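Local coordinates for protein putative TetR-family transcriptional regulator (PDB 3CCY) that probably binds operator DNA through an N-terminal helix-turn-helix domain and regulates transcription, as is usual for TetR-family proteins, many of which are repressors, at residues A[17-22]-A[52-57]; A[60-65]-A[109-114]. One frame throughout, in Å; residues are numbered along the deposited sequence. Where two conformers were deposited one is given.

Interaction 1: residues A[17-22]-A[52-57]; sequences DTIIER and YHYFDS
Phe-55 reaches out of the loop between helix 37-43 and helix 58-81, at the end of the predicted helix-turn-helix, and brings its ring up to two neighbouring isoleucines of helix 15-29. Ile-19 and the phenylalanine run past each other in opposite directions, and the branch methyl CG2 of Ile-19 rests 3.8 Å from CE1 of Phe-55. Ile-20 instead crosses the phenylalanine at about a right angle: its CD1 lies 3.5 Å from CZ at the far end of the Phe-55 ring, with CG1 close behind. The two methyls approach the ring obliquely. With CG1 of Ile-19 anti to the carbonyl carbon (chi1 -58°), the isoleucine divides its two branches between two aromatics, CG2 going to Phe-55 and the longer arm to Tyr-54. There CD1 of Ile-19 comes within 3.6 Å of CD2 of Tyr-54, the two side chains again nearly perpendicular. CD2 of His-53 lies over one face of the Tyr-54 ring, offset toward its rim. All three contacts are apolar. Val-61 extends the cluster onto the following helix 58-81, while Ile-40 of helix 37-43, packed on Ile-19, places it in the hydrophobic core of the TetR-family DNA-binding domain, with its predicted helix-turn-helix.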
# COMPACT_ATOMS: atom_id res chain seq x y z
N ASP A 17 3.69 26.24 9.86
CA ASP A 17 4.21 24.88 9.79
C ASP A 17 3.81 24.02 10.98
O ASP A 17 3.83 22.80 10.89
CB ASP A 17 5.73 24.88 9.65
CG ASP A 17 6.27 26.19 9.08
OD1 ASP A 17 5.81 26.62 7.99
OD2 ASP A 17 7.16 26.78 9.74
N THR A 18 3.47 24.65 12.10
CA THR A 18 2.97 23.92 13.26
C THR A 18 1.60 23.32 12.93
O THR A 18 1.35 22.15 13.22
CB THR A 18 2.87 24.81 14.51
OG1 THR A 18 4.05 25.62 14.62
CG2 THR A 18 2.72 23.96 15.78
N ILE A 19 0.73 24.12 12.32
CA ILE A 19 -0.57 23.67 11.85
C ILE A 19 -0.38 22.49 10.89
O ILE A 19 -0.94 21.42 11.11
CB ILE A 19 -1.37 24.82 11.16
CG1 ILE A 19 -1.56 25.99 12.13
CG2 ILE A 19 -2.72 24.32 10.65
CD1 ILE A 19 -1.62 27.33 11.45
N ILE A 20 0.43 22.71 9.86
CA ILE A 20 0.77 21.68 8.88
C ILE A 20 1.34 20.42 9.56
O ILE A 20 0.91 19.31 9.25
CB ILE A 20 1.76 22.22 7.81
CG1 ILE A 20 1.09 23.28 6.93
CG2 ILE A 20 2.32 21.08 6.94
CD1 ILE A 20 0.11 22.70 5.91
N GLU A 21 2.28 20.62 10.48
CA GLU A 21 2.94 19.54 11.22
C GLU A 21 1.94 18.75 12.04
O GLU A 21 1.93 17.51 12.02
CB GLU A 21 4.03 20.13 12.15
CG GLU A 21 5.07 19.12 12.69
CD GLU A 21 6.20 19.79 13.50
OE1 GLU A 21 7.30 19.18 13.59
OE2 GLU A 21 6.00 20.91 14.04
N ARG A 22 1.08 19.47 12.76
CA ARG A 22 0.12 18.85 13.68
C ARG A 22 -1.04 18.16 12.93
O ARG A 22 -1.48 17.08 13.32
CB ARG A 22 -0.37 19.87 14.72
CG ARG A 22 -0.26 19.38 16.16
CD ARG A 22 1.06 19.80 16.82
NE ARG A 22 0.87 20.92 17.75
CZ ARG A 22 1.83 21.49 18.48
NH1 ARG A 22 3.09 21.06 18.41
NH2 ARG A 22 1.54 22.50 19.28
N TYR A 52 -7.61 30.15 10.32
CA TYR A 52 -8.05 30.73 9.07
C TYR A 52 -7.26 31.95 8.69
O TYR A 52 -7.41 32.46 7.61
CB TYR A 52 -9.53 31.04 9.09
CG TYR A 52 -10.39 29.84 9.25
CD1 TYR A 52 -10.68 29.35 10.47
CD2 TYR A 52 -10.92 29.19 8.17
CE1 TYR A 52 -11.45 28.26 10.62
CE2 TYR A 52 -11.70 28.10 8.31
CZ TYR A 52 -11.96 27.64 9.54
OH TYR A 52 -12.73 26.55 9.69
N HIS A 53 -6.40 32.38 9.59
CA HIS A 53 -5.40 33.43 9.35
C HIS A 53 -4.34 32.93 8.36
O HIS A 53 -3.68 33.72 7.69
CB HIS A 53 -4.74 33.85 10.67
CG HIS A 53 -3.96 35.12 10.60
ND1 HIS A 53 -4.50 36.35 10.93
CD2 HIS A 53 -2.67 35.36 10.27
CE1 HIS A 53 -3.58 37.29 10.78
NE2 HIS A 53 -2.46 36.71 10.39
N TYR A 54 -4.21 31.60 8.26
CA TYR A 54 -3.21 30.98 7.38
C TYR A 54 -3.82 30.09 6.31
O TYR A 54 -3.22 29.91 5.24
CB TYR A 54 -2.19 30.18 8.21
CG TYR A 54 -1.67 30.93 9.42
CD1 TYR A 54 -0.62 31.85 9.30
CD2 TYR A 54 -2.24 30.74 10.67
CE1 TYR A 54 -0.15 32.54 10.41
CE2 TYR A 54 -1.78 31.43 11.79
CZ TYR A 54 -0.73 32.33 11.65
OH TYR A 54 -0.28 33.02 12.76
N PHE A 55 -5.00 29.53 6.58
CA PHE A 55 -5.65 28.58 5.67
C PHE A 55 -7.14 28.84 5.51
O PHE A 55 -7.84 29.15 6.49
CB PHE A 55 -5.44 27.14 6.14
CG PHE A 55 -4.00 26.71 6.19
CD1 PHE A 55 -3.33 26.63 7.40
CD2 PHE A 55 -3.33 26.37 5.01
CE1 PHE A 55 -1.99 26.22 7.45
CE2 PHE A 55 -2.00 25.96 5.05
CZ PHE A 55 -1.33 25.89 6.27
N ASP A 56 -7.64 28.67 4.29
CA ASP A 56 -9.06 28.93 3.99
C ASP A 56 -9.96 27.73 4.28
O ASP A 56 -11.18 27.87 4.42
CB ASP A 56 -9.24 29.35 2.53
CG ASP A 56 -8.56 30.67 2.20
OD1 ASP A 56 -8.12 30.82 1.03
OD2 ASP A 56 -8.46 31.55 3.09
N SER A 57 -9.37 26.55 4.36
CA SER A 57 -10.14 25.32 4.49
C SER A 57 -9.28 24.20 5.05
O SER A 57 -8.05 24.31 5.10
CB SER A 57 -10.73 24.93 3.12
OG SER A 57 -11.30 23.63 3.14

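Interaction 2: residues A[60-65]-A[109-114]; sequences AVLRDM and HVVMLT
Leu-62 is the first residue of 60-65 to meet segment 109-114, and it does so through a single methyl: its CD1 sits 3.5 Å from CG1 of Val-111. The leucine's CG lies anti to the backbone N (chi1 179°), which carries the branched end across to the valine although the CB bond itself does not aim at it. The two side chains meet at a slant. Around the same leucine, Tyr-32, Cys-115 and Ala-118 add further packing. Three residues on from Leu-62, Met-65, here selenomethionine, points its CB toward the other helix and crosses Val-111 at about a right angle. Its SE is 3.8 Å from CG1 of Val-111, and the bend at chi3 (53°) swings the terminal CE aside, leaving the selenium to make the touch. Val-111 CG1 is thus shared by both partners, one methyl group touched by two residues three positions apart on helix 58-81. The valine is also packed by Leu-66 and by Phe-27 of helix 15-29. At 100 Å² buried in all, this is a small but fully apolar helix-helix contact. It joins the DNA-binding domain to the helical C-terminal domain, the interdomain packing characteristic of the all-helical TetR fold.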
# COMPACT_ATOMS: atom_id res chain seq x y z
N ALA A 60 -7.39 23.12 2.15
CA ALA A 60 -6.23 23.98 1.93
C ALA A 60 -5.02 23.50 2.73
O ALA A 60 -3.90 23.46 2.21
CB ALA A 60 -6.56 25.43 2.28
N VAL A 61 -5.25 23.12 3.99
CA VAL A 61 -4.21 22.50 4.83
C VAL A 61 -3.67 21.24 4.16
O VAL A 61 -2.47 21.09 4.02
CB VAL A 61 -4.72 22.19 6.26
CG1 VAL A 61 -3.62 21.56 7.10
CG2 VAL A 61 -5.24 23.46 6.93
N LEU A 62 -4.57 20.37 3.71
CA LEU A 62 -4.18 19.15 3.01
C LEU A 62 -3.46 19.43 1.69
O LEU A 62 -2.42 18.83 1.42
CB LEU A 62 -5.38 18.21 2.79
CG LEU A 62 -5.14 16.89 2.05
CD1 LEU A 62 -4.17 15.97 2.77
CD2 LEU A 62 -6.42 16.13 1.78
N ARG A 63 -4.01 20.31 0.87
CA ARG A 63 -3.46 20.58 -0.45
C ARG A 63 -2.04 21.11 -0.32
O ARG A 63 -1.14 20.64 -1.03
CB ARG A 63 -4.36 21.55 -1.25
CG ARG A 63 -3.85 21.86 -2.67
CD ARG A 63 -4.67 22.96 -3.35
NE ARG A 63 -4.64 24.24 -2.64
CZ ARG A 63 -5.70 24.84 -2.08
NH1 ARG A 63 -5.54 26.01 -1.47
NH2 ARG A 63 -6.91 24.29 -2.13
N ASP A 64 -1.83 22.04 0.61
CA ASP A 64 -0.51 22.60 0.87
C ASP A 64 0.53 21.56 1.32
O ASP A 64 1.63 21.49 0.74
CB ASP A 64 -0.61 23.78 1.85
CG ASP A 64 0.74 24.40 2.19
OD1 ASP A 64 1.00 25.53 1.71
OD2 ASP A 64 1.53 23.78 2.93
N MSE A 65 0.22 20.73 2.31
CA MSE A 65 1.22 19.74 2.77
C MSE A 65 1.54 18.68 1.71
O MSE A 65 2.66 18.16 1.67
CB MSE A 65 0.80 19.06 4.08
CG MSE A 65 -0.12 17.88 3.89
SE MSE A 65 -0.64 16.97 5.52
CE MSE A 65 -1.30 18.44 6.56
N HIS A 109 4.48 11.74 4.36
CA HIS A 109 4.61 10.61 3.42
C HIS A 109 3.34 9.74 3.42
O HIS A 109 2.70 9.54 2.38
CB HIS A 109 5.83 9.78 3.85
CG HIS A 109 6.41 8.91 2.77
ND1 HIS A 109 6.02 7.59 2.59
CD2 HIS A 109 7.39 9.15 1.87
CE1 HIS A 109 6.74 7.07 1.60
NE2 HIS A 109 7.58 7.99 1.15
N VAL A 110 2.96 9.25 4.59
CA VAL A 110 1.71 8.49 4.72
C VAL A 110 0.53 9.26 4.11
O VAL A 110 -0.24 8.70 3.32
CB VAL A 110 1.41 8.10 6.21
CG1 VAL A 110 0.03 7.43 6.34
CG2 VAL A 110 2.50 7.21 6.77
N VAL A 111 0.42 10.56 4.43
CA VAL A 111 -0.68 11.40 3.91
C VAL A 111 -0.67 11.47 2.36
O VAL A 111 -1.75 11.43 1.74
CB VAL A 111 -0.74 12.81 4.62
CG1 VAL A 111 -1.77 13.71 3.96
CG2 VAL A 111 -1.11 12.68 6.09
N MSE A 112 0.52 11.57 1.74
CA MSE A 112 0.62 11.50 0.29
C MSE A 112 0.05 10.17 -0.21
O MSE A 112 -0.92 10.16 -0.98
CB MSE A 112 2.08 11.68 -0.18
CG MSE A 112 2.26 11.92 -1.70
SE MSE A 112 1.38 13.54 -2.42
CE MSE A 112 -0.34 12.77 -2.93
N LEU A 113 0.60 9.06 0.29
CA LEU A 113 0.21 7.69 -0.08
C LEU A 113 -1.23 7.32 0.26
O LEU A 113 -1.69 6.26 -0.15
CB LEU A 113 1.17 6.67 0.56
CG LEU A 113 2.65 6.83 0.19
CD1 LEU A 113 3.55 5.82 0.88
CD2 LEU A 113 2.88 6.81 -1.34
N THR A 114 -1.95 8.18 0.97
CA THR A 114 -3.22 7.77 1.60
C THR A 114 -4.41 8.72 1.45
O THR A 114 -5.56 8.28 1.49
CB THR A 114 -2.97 7.46 3.12
OG1 THR A 114 -2.57 6.09 3.28
CG2 THR A 114 -4.21 7.74 4.00

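Helix 58-81 connects the two contacts, whose centres are 12 Å apart. Phe-55 of interaction 1 packs through CG on CG2 of Val-61, 3.6 Å away, one residue before the leucine used in interaction 2. Ile-20 lies against the same helix: its CD1 is 3.5 Å from OD2 of Asp-64, and its backbone O is 3.6 Å from CE of Met-65. The selenomethionine therefore touches helix 15-29 with its terminal methyl and helix 87-115 with its selenium. This gives an unbroken packing path from the predicted helix-turn-helix to the C-terminal domain, consistent with the coupling between the two domains known from TetR-family regulators.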